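Local coordinates for uncharacterized protein (Legionella pneumophila subsp. pneumophila, PDB 4HFV) that is of unknown biochemical function but is a putative Dot/Icm type IV secretion effector, probably delivered by Legionella into its host cell, at residues A81-D86 with V162-E167; D125-L130 with L166-R171; D36-S41 with V55-I60; E18-L23 with P51-L56; A90-K93 with D98-D101. All coordinates share one frame; numbering follows the deposited sequence. Where two conformers were deposited one is given.

From the N terminus, contact 4 opens first, on helix 9-27, and closes on helix 49-64. Contact 3 opens within that loop, at residues 36-41, and ends on the same helix; the two share Val55 and Leu56. Contact 1 starts later, on helix 70-90, and makes the longest closure, to helix 161-188. Within its span lies contact 5, a short local closure between helices 70-90 and 101-109. Contact 2 opens there too, on helix 120-136, and ends beside contact 1 with Leu166 and Glu167 in common. Packing of Ile84 on Leu56 joins the N-terminal group, contacts 3 and 4, to contact 1. Contacts 1 and 2 both touch the second subunit.

Contact 1. Residues A81-D86 with V162-E167; sequences AYYIRD and VDDILE
The Tyr83 ring meets helix 161-188 by its edge. Asp164 OD1 and Glu167 CG both lie near the ring plane, at the hydroxyl end. The Asp164 carboxylate is turned 60° from the ring, whereas that of Glu167 lies nearly parallel to it. Tyr83 OH donates a hydrogen bond to Asp164 OD1 at 2.8 Å. The hydroxyl reaches this oxygen from above the carboxylate plane, 63° out of it. Ring carbon Tyr83 CE2 also lies near the same group, 3.5 Å from Asp164 OD2. The second carboxylate oxygen, OD2, has its own hydrogen bond to the Tyr159 hydroxyl, so two tyrosines hold this buried acid. Both bonds would probably help to stabilise its charge. Glu167 makes its contact through its aliphatic part: CG is 3.2 Å from Tyr83 OH. Its chain bends at chi2, and its carboxylate goes to Arg171 in a salt bridge. Tyr83 is placed for the bond by its first torsion: CG stands anti to the backbone N (chi1 -176°), and the ring bridges helices whose nearest CA atoms, those of Tyr83 and Asp164, are 9.9 Å apart. Val162, Ile165 and Leu166 also pack on the second subunit. The arrangement is a buried tyrosine-to-aspartate hydrogen bond joining helices 70-90 and 161-188 of an all-helical fold, close to the centre of the chain.

Contact 2. Residues D125-L130 with L166-R171; sequences DMYSAL and LELSDR
Helices 120-136 and 161-188 run antiparallel where Tyr127 meets Leu168, with a signed crossing angle of -151° and segment axes 8.9 Å apart. Leu168 is the central side chain, and its two methyls divide the work. CD2 sits obliquely to the Tyr127 ring, 3.6 Å from Tyr127 CD1. CD1 goes to Leu130, 3.6 Å from Leu130 CG. Leu168 crosses both partners at about a right angle. One turn further along, Arg171 lies obliquely to the far part of the ring. Its CD is 3.8 Å from Tyr127 CE2, and its guanidinium plane stands 84° to the ring plane. Arg171 NH1 is 3.5 Å from Tyr127 OH, a packing approach rather than a bond. The arginine is fixed by acids. Its NE donates to Glu167 OE2 at 2.6 Å in a nearly straight salt bridge that uses the anti lone pair of that oxygen, while NH1 pairs with Asp86 of helix 70-90. The extended chain from CG to NE brings the guanidinium to both. Ser169 makes a weak hydrogen bond to a succinate probably taken from the crystallisation liquor. Next to it in sequence, Asp170 bonds to His173 of the second subunit. The pair is an antiparallel helix packing of leucine, tyrosine and arginine, on a helix that also carries the succinate-binding residues and part of the subunit interface.

Contact 3. Residues D36-S41 with V55-I60; sequences DKLEYS and VLLKTI
Leu57 carries this contact, and its CB and two methyls do the touching. At the base, CB is 3.7 Å from Glu39 OE2. This carboxylate oxygen lies against an aliphatic carbon; no hydrogen bond joins the two segments. CG stands beside the backbone N and anti to the carbonyl carbon (chi1 -66°), which sends both methyls toward residues 38 and 39. Of the methyls, CD1 lies over the backbone of the 3-10 turn, 3.9 Å from Glu39 N. It is also 4.1 Å from Leu38 CB. The other methyl, CD2, touches Leu38 CD2 at 4.0 Å. The two leucines cross at about a right angle, and the methyls of Leu57 meet both the base and a methyl of Leu38. Glu39 approaches obliquely, its chain bent at chi2. Its OE2 is 5.9 Å from Lys58 NZ, too far for a salt bridge, though the opposite charges may still attract; the lysine pairs with Glu61 instead. Inside the helix, buried Thr59 turns its hydroxyl back on the chain, and OG1 donates to Val55 O at 2.9 Å. That carbonyl oxygen also takes the backbone N of Thr59, from the opposite face of its plane. In the fold, the 3-10 turn sits in the loop between helix 9-27 and helix 49-64. Leu38 also packs on Arg17 and Ile21 of helix 9-27, and so touches both helices. Leu56, Thr59 and Ile60 pack on helix 70-90, and Ile60 also touches Tyr9 of helix 9-27.

Contact 4. Residues E18-L23 with P51-L56; sequences ESIITL and PQVLVL
Leu23, which packs on Val53, is held in its helix by a bond from its backbone N to Ser19 O at 2.9 Å. Its own carbonyl oxygen takes a hydrogen bond from the Ser26 hydroxyl. Across the contact there are no polar bonds, and the meeting is wholly apolar. Ile20 and Val53 reach toward each other tip to tip. Ile20 CG2 is 3.8 Å from Val53 CG1. The end of the isoleucine joins in, with CD1 4.0 Å from that same valine methyl. Val53 CG1 is therefore covered by two branches of one side chain. It points across because it stands anti to the backbone N (chi1 167°). The second valine methyl, CG2, serves Leu23: it lies 4.2 Å from Leu23 CD2, in a looser contact where the side chains cross obliquely. Val53 thus sits between residues one turn apart on helix 9-27, one for each methyl. Leu56 points the same way but is only a peripheral neighbour within this pair of segments. Phe102 of helix 101-109 packs on both Ile20 and Leu56, and Val42 in the preceding loop also touches Val53. A bound citrate, probably from the crystallisation liquor, lies about 4 Å from the side chain of Leu23. The contact is plain helix-to-helix packing of branched aliphatic side chains, joining helices 9-27 and 49-64 in the N-terminal half of this all-helical fold.

Contact 5. Residues A90-K93 with D98-D101; sequences ATYK and DNSD
Tyr92 and Asn99 cross obliquely, with the ring and amide planes 21° apart. The two flat groups do not stack, however. Asn99 meets the ring with its CB, 3.8 Å from Tyr92 CE2 and oblique to the ring. At its polar end, Asn99 ND2 bonds to the carbonyl oxygen of Ser96. The ring reaches this far because Tyr92 CG stands beside the backbone N (chi1 -79°), pointing the side chain across the turn. Its hydroxyl ends next to Ser100. Tyr92 OH is 3.5 Å from Ser100 N, and this is an approach without a hydrogen bond. The same oxygen is 3.6 Å from Ser100 CB. Ser100 turns its own hydroxyl to another task. OG, anti to the backbone N (chi1 156°), caps the backbone N of Tyr103 as the N-cap of helix 101-109. It also bonds to a citrate, probably from the crystallisation liquor. The nearest CA atoms, those of Tyr92 and Asn99, are 9.1 Å apart, so it is the tyrosine side chain that spans the gap. The chemistry is van der Waals contact, with no bond across it: the ring rests against the turn that begins helix 101-109, while Asn99 ND2 bonds within its own turn and Ser100 OG serves the cap and the citrate.

Contact 1. Residues A81-D86 with V162-E167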
# COMPACT_ATOMS: atom_id res chain seq x y z
N ALA A 81 -5.97 -17.71 8.38
CA ALA A 81 -7.08 -18.65 8.38
C ALA A 81 -8.19 -18.07 7.52
O ALA A 81 -8.77 -18.78 6.69
CB ALA A 81 -7.61 -18.94 9.80
N TYR A 82 -8.47 -16.78 7.71
CA TYR A 82 -9.51 -16.13 6.93
C TYR A 82 -9.20 -16.18 5.45
O TYR A 82 -10.05 -16.51 4.65
CB TYR A 82 -9.71 -14.68 7.37
CG TYR A 82 -10.95 -14.08 6.76
CD1 TYR A 82 -10.90 -13.51 5.51
CD2 TYR A 82 -12.19 -14.16 7.42
CE1 TYR A 82 -12.03 -12.98 4.93
CE2 TYR A 82 -13.33 -13.64 6.84
CZ TYR A 82 -13.23 -13.05 5.58
OH TYR A 82 -14.32 -12.50 4.96
N TYR A 83 -7.95 -15.88 5.09
CA TYR A 83 -7.50 -15.92 3.70
C TYR A 83 -7.64 -17.31 3.07
O TYR A 83 -8.12 -17.48 1.94
CB TYR A 83 -6.04 -15.41 3.65
CG TYR A 83 -5.41 -15.28 2.27
CD1 TYR A 83 -6.03 -14.58 1.24
CD2 TYR A 83 -4.15 -15.83 2.01
CE1 TYR A 83 -5.40 -14.45 -0.00
CE2 TYR A 83 -3.54 -15.72 0.80
CZ TYR A 83 -4.15 -15.04 -0.21
OH TYR A 83 -3.49 -14.98 -1.42
N ILE A 84 -7.18 -18.33 3.78
CA ILE A 84 -7.28 -19.67 3.22
C ILE A 84 -8.74 -20.09 3.11
O ILE A 84 -9.12 -20.71 2.12
CB ILE A 84 -6.50 -20.70 4.04
CG1 ILE A 84 -5.01 -20.55 3.71
CG2 ILE A 84 -7.00 -22.11 3.70
CD1 ILE A 84 -4.12 -21.18 4.72
N ARG A 85 -9.56 -19.75 4.10
CA ARG A 85 -11.01 -19.97 4.00
C ARG A 85 -11.58 -19.34 2.71
O ARG A 85 -12.33 -19.96 1.95
CB ARG A 85 -11.73 -19.36 5.22
CG ARG A 85 -13.27 -19.51 5.26
CD ARG A 85 -13.82 -19.10 6.63
NE ARG A 85 -15.29 -19.11 6.71
CZ ARG A 85 -16.08 -18.13 6.27
NH1 ARG A 85 -15.53 -17.06 5.74
NH2 ARG A 85 -17.40 -18.18 6.42
N ASP A 86 -11.21 -18.09 2.43
CA ASP A 86 -11.72 -17.43 1.24
C ASP A 86 -11.24 -18.12 -0.06
O ASP A 86 -11.97 -18.24 -1.05
CB ASP A 86 -11.25 -15.98 1.27
CG ASP A 86 -11.92 -15.14 0.20
OD1 ASP A 86 -13.14 -14.98 0.28
OD2 ASP A 86 -11.23 -14.65 -0.72
N VAL A 162 5.46 -15.72 -2.90
CA VAL A 162 5.46 -14.41 -3.56
C VAL A 162 4.12 -14.11 -4.21
O VAL A 162 3.63 -12.99 -4.13
CB VAL A 162 6.60 -14.26 -4.60
CG1 VAL A 162 6.51 -12.93 -5.32
CG2 VAL A 162 7.92 -14.39 -3.92
N ASP A 163 3.51 -15.11 -4.85
CA ASP A 163 2.17 -14.96 -5.40
C ASP A 163 1.21 -14.51 -4.30
O ASP A 163 0.38 -13.64 -4.50
CB ASP A 163 1.66 -16.28 -5.98
CG ASP A 163 2.21 -16.55 -7.38
OD1 ASP A 163 2.78 -15.64 -8.01
OD2 ASP A 163 2.04 -17.69 -7.85
N ASP A 164 1.33 -15.11 -3.13
CA ASP A 164 0.50 -14.73 -1.99
C ASP A 164 0.76 -13.29 -1.50
O ASP A 164 -0.17 -12.54 -1.19
CB ASP A 164 0.69 -15.75 -0.85
CG ASP A 164 -0.48 -16.70 -0.72
OD1 ASP A 164 -1.36 -16.78 -1.62
OD2 ASP A 164 -0.47 -17.43 0.30
N ILE A 165 2.02 -12.88 -1.43
CA ILE A 165 2.34 -11.49 -1.09
C ILE A 165 1.71 -10.48 -2.06
O ILE A 165 1.08 -9.52 -1.62
CB ILE A 165 3.84 -11.30 -0.98
CG1 ILE A 165 4.32 -11.99 0.30
CG2 ILE A 165 4.23 -9.78 -0.94
CD1 ILE A 165 5.79 -12.37 0.29
N LEU A 166 1.84 -10.72 -3.37
CA LEU A 166 1.22 -9.87 -4.37
C LEU A 166 -0.30 -9.85 -4.24
O LEU A 166 -0.91 -8.78 -4.27
CB LEU A 166 1.58 -10.35 -5.79
CG LEU A 166 3.09 -10.23 -6.12
CD1 LEU A 166 3.44 -11.07 -7.30
CD2 LEU A 166 3.49 -8.77 -6.36
N GLU A 167 -0.89 -11.02 -4.06
CA GLU A 167 -2.34 -11.10 -3.95
C GLU A 167 -2.82 -10.33 -2.70
O GLU A 167 -3.75 -9.55 -2.77
CB GLU A 167 -2.81 -12.55 -3.90
CG GLU A 167 -4.29 -12.70 -3.51
CD GLU A 167 -5.26 -12.18 -4.54
OE1 GLU A 167 -4.96 -12.28 -5.76
OE2 GLU A 167 -6.32 -11.67 -4.12

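Contact 2. Residues D125-L130 with L166-R171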
# COMPACT_ATOMS: atom_id res chain seq x y z
N ASP A 125 -6.54 -4.37 7.69
CA ASP A 125 -5.55 -4.55 8.78
C ASP A 125 -5.01 -6.01 8.81
O ASP A 125 -3.80 -6.24 8.94
CB ASP A 125 -6.18 -4.17 10.13
CG ASP A 125 -6.58 -2.70 10.20
OD1 ASP A 125 -6.07 -1.88 9.41
OD2 ASP A 125 -7.42 -2.37 11.05
N MSE A 126 -5.92 -6.99 8.70
CA MSE A 126 -5.50 -8.38 8.71
C MSE A 126 -4.57 -8.74 7.57
O MSE A 126 -3.48 -9.32 7.79
CB MSE A 126 -6.73 -9.31 8.75
CG MSE A 126 -7.56 -9.07 10.01
SE MSE A 126 -9.36 -9.86 9.95
CE MSE A 126 -8.55 -11.54 9.92
N TYR A 127 -5.00 -8.47 6.33
CA TYR A 127 -4.20 -8.88 5.19
C TYR A 127 -2.88 -8.10 5.13
O TYR A 127 -1.87 -8.63 4.66
CB TYR A 127 -4.93 -8.67 3.87
CG TYR A 127 -6.12 -9.57 3.64
CD1 TYR A 127 -6.18 -10.85 4.16
CD2 TYR A 127 -7.20 -9.13 2.86
CE1 TYR A 127 -7.27 -11.66 3.94
CE2 TYR A 127 -8.29 -9.93 2.63
CZ TYR A 127 -8.32 -11.20 3.17
OH TYR A 127 -9.40 -12.01 2.93
N SER A 128 -2.90 -6.86 5.58
CA SER A 128 -1.66 -6.11 5.63
C SER A 128 -0.68 -6.78 6.59
O SER A 128 0.51 -6.97 6.28
CB SER A 128 -1.95 -4.64 6.00
OG SER A 128 -0.77 -3.89 6.07
N ALA A 129 -1.17 -7.17 7.77
CA ALA A 129 -0.32 -7.79 8.78
C ALA A 129 0.21 -9.11 8.24
O ALA A 129 1.38 -9.44 8.43
CB ALA A 129 -1.06 -7.99 10.14
N LEU A 130 -0.65 -9.86 7.55
CA LEU A 130 -0.23 -11.11 6.95
C LEU A 130 0.82 -10.90 5.87
O LEU A 130 1.86 -11.58 5.84
CB LEU A 130 -1.44 -11.84 6.37
CG LEU A 130 -1.22 -13.21 5.74
CD1 LEU A 130 -0.52 -14.16 6.68
CD2 LEU A 130 -2.60 -13.82 5.34
N LEU A 166 1.84 -10.72 -3.37
CA LEU A 166 1.22 -9.87 -4.37
C LEU A 166 -0.30 -9.85 -4.24
O LEU A 166 -0.91 -8.78 -4.27
CB LEU A 166 1.58 -10.35 -5.79
CG LEU A 166 3.09 -10.23 -6.12
CD1 LEU A 166 3.44 -11.07 -7.30
CD2 LEU A 166 3.49 -8.77 -6.36
N GLU A 167 -0.89 -11.02 -4.06
CA GLU A 167 -2.34 -11.10 -3.95
C GLU A 167 -2.82 -10.33 -2.70
O GLU A 167 -3.75 -9.55 -2.77
CB GLU A 167 -2.81 -12.55 -3.90
CG GLU A 167 -4.29 -12.70 -3.51
CD GLU A 167 -5.26 -12.18 -4.54
OE1 GLU A 167 -4.96 -12.28 -5.76
OE2 GLU A 167 -6.32 -11.67 -4.12
N LEU A 168 -2.16 -10.56 -1.56
CA LEU A 168 -2.51 -9.90 -0.32
C LEU A 168 -2.36 -8.39 -0.48
O LEU A 168 -3.19 -7.59 -0.02
CB LEU A 168 -1.65 -10.43 0.83
CG LEU A 168 -2.08 -11.86 1.31
CD1 LEU A 168 -1.04 -12.41 2.22
CD2 LEU A 168 -3.41 -11.77 2.04
N SER A 169 -1.29 -8.00 -1.16
CA SER A 169 -1.08 -6.60 -1.43
C SER A 169 -2.18 -6.04 -2.33
O SER A 169 -2.70 -4.94 -2.08
CB SER A 169 0.31 -6.44 -2.05
OG SER A 169 0.40 -5.23 -2.69
N ASP A 170 -2.62 -6.80 -3.32
CA ASP A 170 -3.71 -6.33 -4.14
C ASP A 170 -4.99 -6.14 -3.34
O ASP A 170 -5.72 -5.16 -3.53
CB ASP A 170 -3.99 -7.27 -5.30
CG ASP A 170 -2.87 -7.35 -6.30
OD1 ASP A 170 -2.04 -6.41 -6.34
OD2 ASP A 170 -2.85 -8.33 -7.08
N ARG A 171 -5.31 -7.09 -2.46
CA ARG A 171 -6.55 -6.97 -1.71
C ARG A 171 -6.53 -5.78 -0.77
O ARG A 171 -7.53 -5.05 -0.65
CB ARG A 171 -6.83 -8.27 -0.93
CG ARG A 171 -7.02 -9.45 -1.82
CD ARG A 171 -7.29 -10.73 -0.96
NE ARG A 171 -7.51 -11.88 -1.83
CZ ARG A 171 -8.35 -12.87 -1.58
NH1 ARG A 171 -9.08 -12.86 -0.47
NH2 ARG A 171 -8.46 -13.86 -2.45

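Contact 3. Residues D36-S41 with V55-I60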
# COMPACT_ATOMS: atom_id res chain seq x y z
N ASP A 36 4.46 -33.10 18.01
CA ASP A 36 5.33 -31.97 17.64
C ASP A 36 5.82 -32.04 16.18
O ASP A 36 6.65 -31.22 15.76
CB ASP A 36 6.47 -31.80 18.66
CG ASP A 36 7.71 -32.58 18.29
OD1 ASP A 36 7.64 -33.83 18.33
OD2 ASP A 36 8.76 -31.94 17.99
N LYS A 37 5.27 -32.97 15.39
CA LYS A 37 5.64 -33.09 13.97
C LYS A 37 4.43 -33.31 13.06
O LYS A 37 4.42 -34.17 12.19
CB LYS A 37 6.66 -34.22 13.79
CG LYS A 37 8.07 -33.85 14.27
CD LYS A 37 8.89 -35.07 14.66
CE LYS A 37 10.39 -34.75 14.66
NZ LYS A 37 11.22 -35.94 15.04
N LEU A 38 3.41 -32.50 13.25
CA LEU A 38 2.18 -32.67 12.49
C LEU A 38 2.42 -32.60 10.98
O LEU A 38 1.76 -33.28 10.21
CB LEU A 38 1.19 -31.63 12.94
CG LEU A 38 -0.26 -31.80 12.61
CD1 LEU A 38 -0.73 -33.27 12.87
CD2 LEU A 38 -1.00 -30.81 13.45
N GLU A 39 3.41 -31.82 10.55
CA GLU A 39 3.67 -31.67 9.12
C GLU A 39 4.02 -32.98 8.40
O GLU A 39 3.76 -33.09 7.21
CB GLU A 39 4.73 -30.57 8.79
CG GLU A 39 5.79 -30.29 9.84
CD GLU A 39 5.27 -29.49 11.02
OE1 GLU A 39 5.10 -30.09 12.08
OE2 GLU A 39 5.04 -28.27 10.93
N TYR A 40 4.60 -33.93 9.11
CA TYR A 40 4.96 -35.23 8.54
C TYR A 40 3.74 -36.07 8.11
O TYR A 40 3.86 -37.01 7.32
CB TYR A 40 5.80 -36.04 9.55
CG TYR A 40 7.16 -35.44 9.87
CD1 TYR A 40 7.76 -34.49 9.05
CD2 TYR A 40 7.87 -35.85 11.00
CE1 TYR A 40 9.02 -33.95 9.34
CE2 TYR A 40 9.12 -35.32 11.30
CZ TYR A 40 9.69 -34.38 10.47
OH TYR A 40 10.92 -33.86 10.79
N SER A 41 2.56 -35.72 8.65
CA SER A 41 1.32 -36.44 8.35
C SER A 41 0.56 -35.80 7.21
O SER A 41 -0.50 -36.27 6.79
CB SER A 41 0.42 -36.49 9.60
OG SER A 41 1.07 -37.24 10.61
N VAL A 55 1.38 -24.27 5.01
CA VAL A 55 1.52 -22.83 5.28
C VAL A 55 0.97 -22.43 6.63
O VAL A 55 1.61 -21.68 7.37
CB VAL A 55 0.87 -22.03 4.18
CG1 VAL A 55 0.74 -20.59 4.62
CG2 VAL A 55 1.77 -22.16 2.95
N LEU A 56 -0.18 -23.01 7.00
CA LEU A 56 -0.74 -22.78 8.33
C LEU A 56 0.21 -23.26 9.42
O LEU A 56 0.45 -22.53 10.38
CB LEU A 56 -2.09 -23.49 8.50
CG LEU A 56 -3.27 -22.78 7.86
CD1 LEU A 56 -4.51 -23.75 7.67
CD2 LEU A 56 -3.59 -21.65 8.79
N LEU A 57 0.73 -24.47 9.29
CA LEU A 57 1.65 -25.01 10.27
C LEU A 57 2.99 -24.26 10.29
O LEU A 57 3.60 -24.11 11.37
CB LEU A 57 1.87 -26.52 10.05
CG LEU A 57 0.66 -27.46 10.28
CD1 LEU A 57 0.96 -28.93 9.86
CD2 LEU A 57 0.24 -27.41 11.68
N LYS A 58 3.52 -23.85 9.15
CA LYS A 58 4.77 -23.08 9.18
C LYS A 58 4.53 -21.71 9.84
O LYS A 58 5.35 -21.23 10.62
CB LYS A 58 5.36 -22.86 7.79
CG LYS A 58 6.64 -22.11 7.78
CD LYS A 58 7.79 -22.81 8.51
CE LYS A 58 8.05 -24.19 7.95
NZ LYS A 58 9.25 -24.81 8.62
N THR A 59 3.40 -21.13 9.53
CA THR A 59 3.02 -19.84 10.13
C THR A 59 2.98 -19.99 11.64
O THR A 59 3.57 -19.19 12.35
CB THR A 59 1.71 -19.30 9.50
OG1 THR A 59 2.00 -18.89 8.16
CG2 THR A 59 1.10 -18.13 10.25
N ILE A 60 2.31 -21.03 12.13
CA ILE A 60 2.25 -21.26 13.56
C ILE A 60 3.62 -21.46 14.22
O ILE A 60 3.90 -20.88 15.27
CB ILE A 60 1.35 -22.47 13.85
CG1 ILE A 60 -0.13 -22.09 13.70
CG2 ILE A 60 1.63 -22.97 15.21
CD1 ILE A 60 -1.07 -23.34 13.50

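Contact 4. Residues E18-L23 with P51-L56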
# COMPACT_ATOMS: atom_id res chain seq x y z
N GLU A 18 -6.38 -28.93 15.53
CA GLU A 18 -7.36 -30.00 15.70
C GLU A 18 -8.01 -30.32 14.34
O GLU A 18 -8.19 -31.51 14.00
CB GLU A 18 -8.42 -29.69 16.74
CG GLU A 18 -9.39 -30.92 17.01
CD GLU A 18 -8.69 -32.30 17.21
OE1 GLU A 18 -7.67 -32.38 17.92
OE2 GLU A 18 -9.18 -33.31 16.65
N SER A 19 -8.34 -29.28 13.58
CA SER A 19 -8.98 -29.50 12.28
C SER A 19 -8.03 -30.20 11.29
O SER A 19 -8.46 -30.96 10.43
CB SER A 19 -9.54 -28.19 11.73
OG SER A 19 -10.51 -27.65 12.63
N ILE A 20 -6.74 -29.96 11.44
CA ILE A 20 -5.77 -30.58 10.53
C ILE A 20 -5.70 -32.08 10.84
O ILE A 20 -5.74 -32.94 9.94
CB ILE A 20 -4.43 -29.92 10.65
CG1 ILE A 20 -4.48 -28.54 9.99
CG2 ILE A 20 -3.32 -30.79 10.01
CD1 ILE A 20 -3.27 -27.66 10.29
N ILE A 21 -5.61 -32.39 12.13
CA ILE A 21 -5.67 -33.80 12.58
C ILE A 21 -6.93 -34.51 12.05
O ILE A 21 -6.89 -35.68 11.65
CB ILE A 21 -5.60 -33.81 14.11
CG1 ILE A 21 -4.15 -33.46 14.55
CG2 ILE A 21 -6.07 -35.13 14.68
CD1 ILE A 21 -4.02 -33.14 15.99
N THR A 22 -8.06 -33.82 12.08
CA THR A 22 -9.31 -34.43 11.66
C THR A 22 -9.25 -34.68 10.15
O THR A 22 -9.63 -35.74 9.68
CB THR A 22 -10.51 -33.51 12.04
OG1 THR A 22 -10.61 -33.49 13.47
CG2 THR A 22 -11.84 -34.04 11.41
N LEU A 23 -8.75 -33.69 9.41
CA LEU A 23 -8.56 -33.80 7.95
C LEU A 23 -7.68 -35.00 7.61
O LEU A 23 -7.98 -35.78 6.71
CB LEU A 23 -7.91 -32.49 7.38
CG LEU A 23 -7.92 -32.38 5.84
CD1 LEU A 23 -9.39 -32.37 5.29
CD2 LEU A 23 -7.16 -31.15 5.36
N PRO A 51 -0.62 -27.74 0.51
CA PRO A 51 0.12 -26.51 0.79
C PRO A 51 -0.60 -25.59 1.76
O PRO A 51 0.08 -24.83 2.48
CB PRO A 51 0.32 -25.87 -0.61
CG PRO A 51 -0.71 -26.47 -1.50
CD PRO A 51 -1.01 -27.86 -0.90
N GLN A 52 -1.93 -25.62 1.80
CA GLN A 52 -2.63 -24.78 2.75
C GLN A 52 -2.30 -25.22 4.17
O GLN A 52 -2.03 -24.41 5.05
CB GLN A 52 -4.12 -24.85 2.50
CG GLN A 52 -4.49 -24.37 1.13
CD GLN A 52 -5.93 -24.68 0.80
OE1 GLN A 52 -6.48 -25.70 1.23
NE2 GLN A 52 -6.58 -23.78 0.04
N VAL A 53 -2.28 -26.53 4.38
CA VAL A 53 -1.97 -27.04 5.69
C VAL A 53 -0.54 -26.71 6.10
O VAL A 53 -0.34 -26.26 7.21
CB VAL A 53 -2.27 -28.59 5.76
CG1 VAL A 53 -1.67 -29.21 6.97
CG2 VAL A 53 -3.75 -28.80 5.78
N LEU A 54 0.42 -26.89 5.19
CA LEU A 54 1.83 -26.61 5.50
C LEU A 54 2.08 -25.12 5.75
O LEU A 54 2.82 -24.73 6.66
CB LEU A 54 2.76 -27.18 4.41
CG LEU A 54 2.76 -28.72 4.29
CD1 LEU A 54 3.55 -29.18 3.05
CD2 LEU A 54 3.37 -29.28 5.53
N VAL A 55 1.38 -24.27 5.01
CA VAL A 55 1.52 -22.83 5.28
C VAL A 55 0.97 -22.43 6.63
O VAL A 55 1.61 -21.68 7.37
CB VAL A 55 0.87 -22.03 4.18
CG1 VAL A 55 0.74 -20.59 4.62
CG2 VAL A 55 1.77 -22.16 2.95
N LEU A 56 -0.18 -23.01 7.00
CA LEU A 56 -0.74 -22.78 8.33
C LEU A 56 0.21 -23.26 9.42
O LEU A 56 0.45 -22.53 10.38
CB LEU A 56 -2.09 -23.49 8.50
CG LEU A 56 -3.27 -22.78 7.86
CD1 LEU A 56 -4.51 -23.75 7.67
CD2 LEU A 56 -3.59 -21.65 8.79

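Contact 5. Residues A90-K93 with D98-D101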
# COMPACT_ATOMS: atom_id res chain seq x y z
N ALA A 90 -13.58 -19.69 -3.04
CA ALA A 90 -13.47 -19.33 -4.44
C ALA A 90 -13.46 -20.56 -5.34
O ALA A 90 -13.73 -20.44 -6.54
CB ALA A 90 -12.20 -18.46 -4.71
N THR A 91 -13.13 -21.73 -4.79
CA THR A 91 -13.12 -22.94 -5.62
C THR A 91 -14.54 -23.55 -5.78
O THR A 91 -14.69 -24.51 -6.48
CB THR A 91 -12.21 -24.07 -5.04
OG1 THR A 91 -12.72 -24.55 -3.79
CG2 THR A 91 -10.74 -23.62 -4.88
N TYR A 92 -15.55 -22.99 -5.10
CA TYR A 92 -16.94 -23.45 -5.24
C TYR A 92 -17.67 -22.44 -6.14
O TYR A 92 -17.75 -21.26 -5.81
CB TYR A 92 -17.63 -23.55 -3.87
CG TYR A 92 -17.23 -24.84 -3.14
CD1 TYR A 92 -16.08 -24.88 -2.38
CD2 TYR A 92 -17.99 -25.98 -3.26
CE1 TYR A 92 -15.70 -26.03 -1.73
CE2 TYR A 92 -17.62 -27.15 -2.63
CZ TYR A 92 -16.47 -27.16 -1.86
OH TYR A 92 -16.06 -28.28 -1.25
N LYS A 93 -18.20 -22.90 -7.27
CA LYS A 93 -18.75 -22.00 -8.28
C LYS A 93 -20.28 -21.96 -8.27
O LYS A 93 -20.90 -21.06 -8.86
CB LYS A 93 -18.24 -22.38 -9.68
CG LYS A 93 -16.71 -22.48 -9.81
CD LYS A 93 -16.03 -21.13 -9.61
CE LYS A 93 -16.18 -20.23 -10.84
NZ LYS A 93 -16.38 -18.80 -10.47
N ASP A 98 -19.52 -24.89 2.47
CA ASP A 98 -19.76 -25.77 3.63
C ASP A 98 -19.64 -27.26 3.27
O ASP A 98 -19.47 -28.12 4.14
CB ASP A 98 -21.13 -25.49 4.26
CG ASP A 98 -21.08 -24.35 5.23
OD1 ASP A 98 -19.95 -23.82 5.46
OD2 ASP A 98 -22.15 -23.98 5.78
N ASN A 99 -19.70 -27.58 1.99
CA ASN A 99 -19.39 -28.92 1.55
C ASN A 99 -18.02 -29.41 1.92
O ASN A 99 -17.80 -30.60 1.97
CB ASN A 99 -19.60 -29.06 0.04
CG ASN A 99 -21.07 -29.18 -0.30
OD1 ASN A 99 -21.73 -30.16 0.07
ND2 ASN A 99 -21.60 -28.17 -0.97
N SER A 100 -17.08 -28.48 2.14
CA SER A 100 -15.73 -28.78 2.62
C SER A 100 -15.74 -28.74 4.15
O SER A 100 -16.02 -27.69 4.76
CB SER A 100 -14.72 -27.75 2.05
OG SER A 100 -13.56 -27.63 2.87
N ASP A 101 -15.48 -29.87 4.79
CA ASP A 101 -15.36 -29.93 6.25
C ASP A 101 -14.23 -28.99 6.74
O ASP A 101 -14.32 -28.41 7.83
CB ASP A 101 -15.09 -31.37 6.74
CG ASP A 101 -16.36 -32.22 6.89
OD1 ASP A 101 -17.46 -31.78 6.51
OD2 ASP A 101 -16.24 -33.36 7.43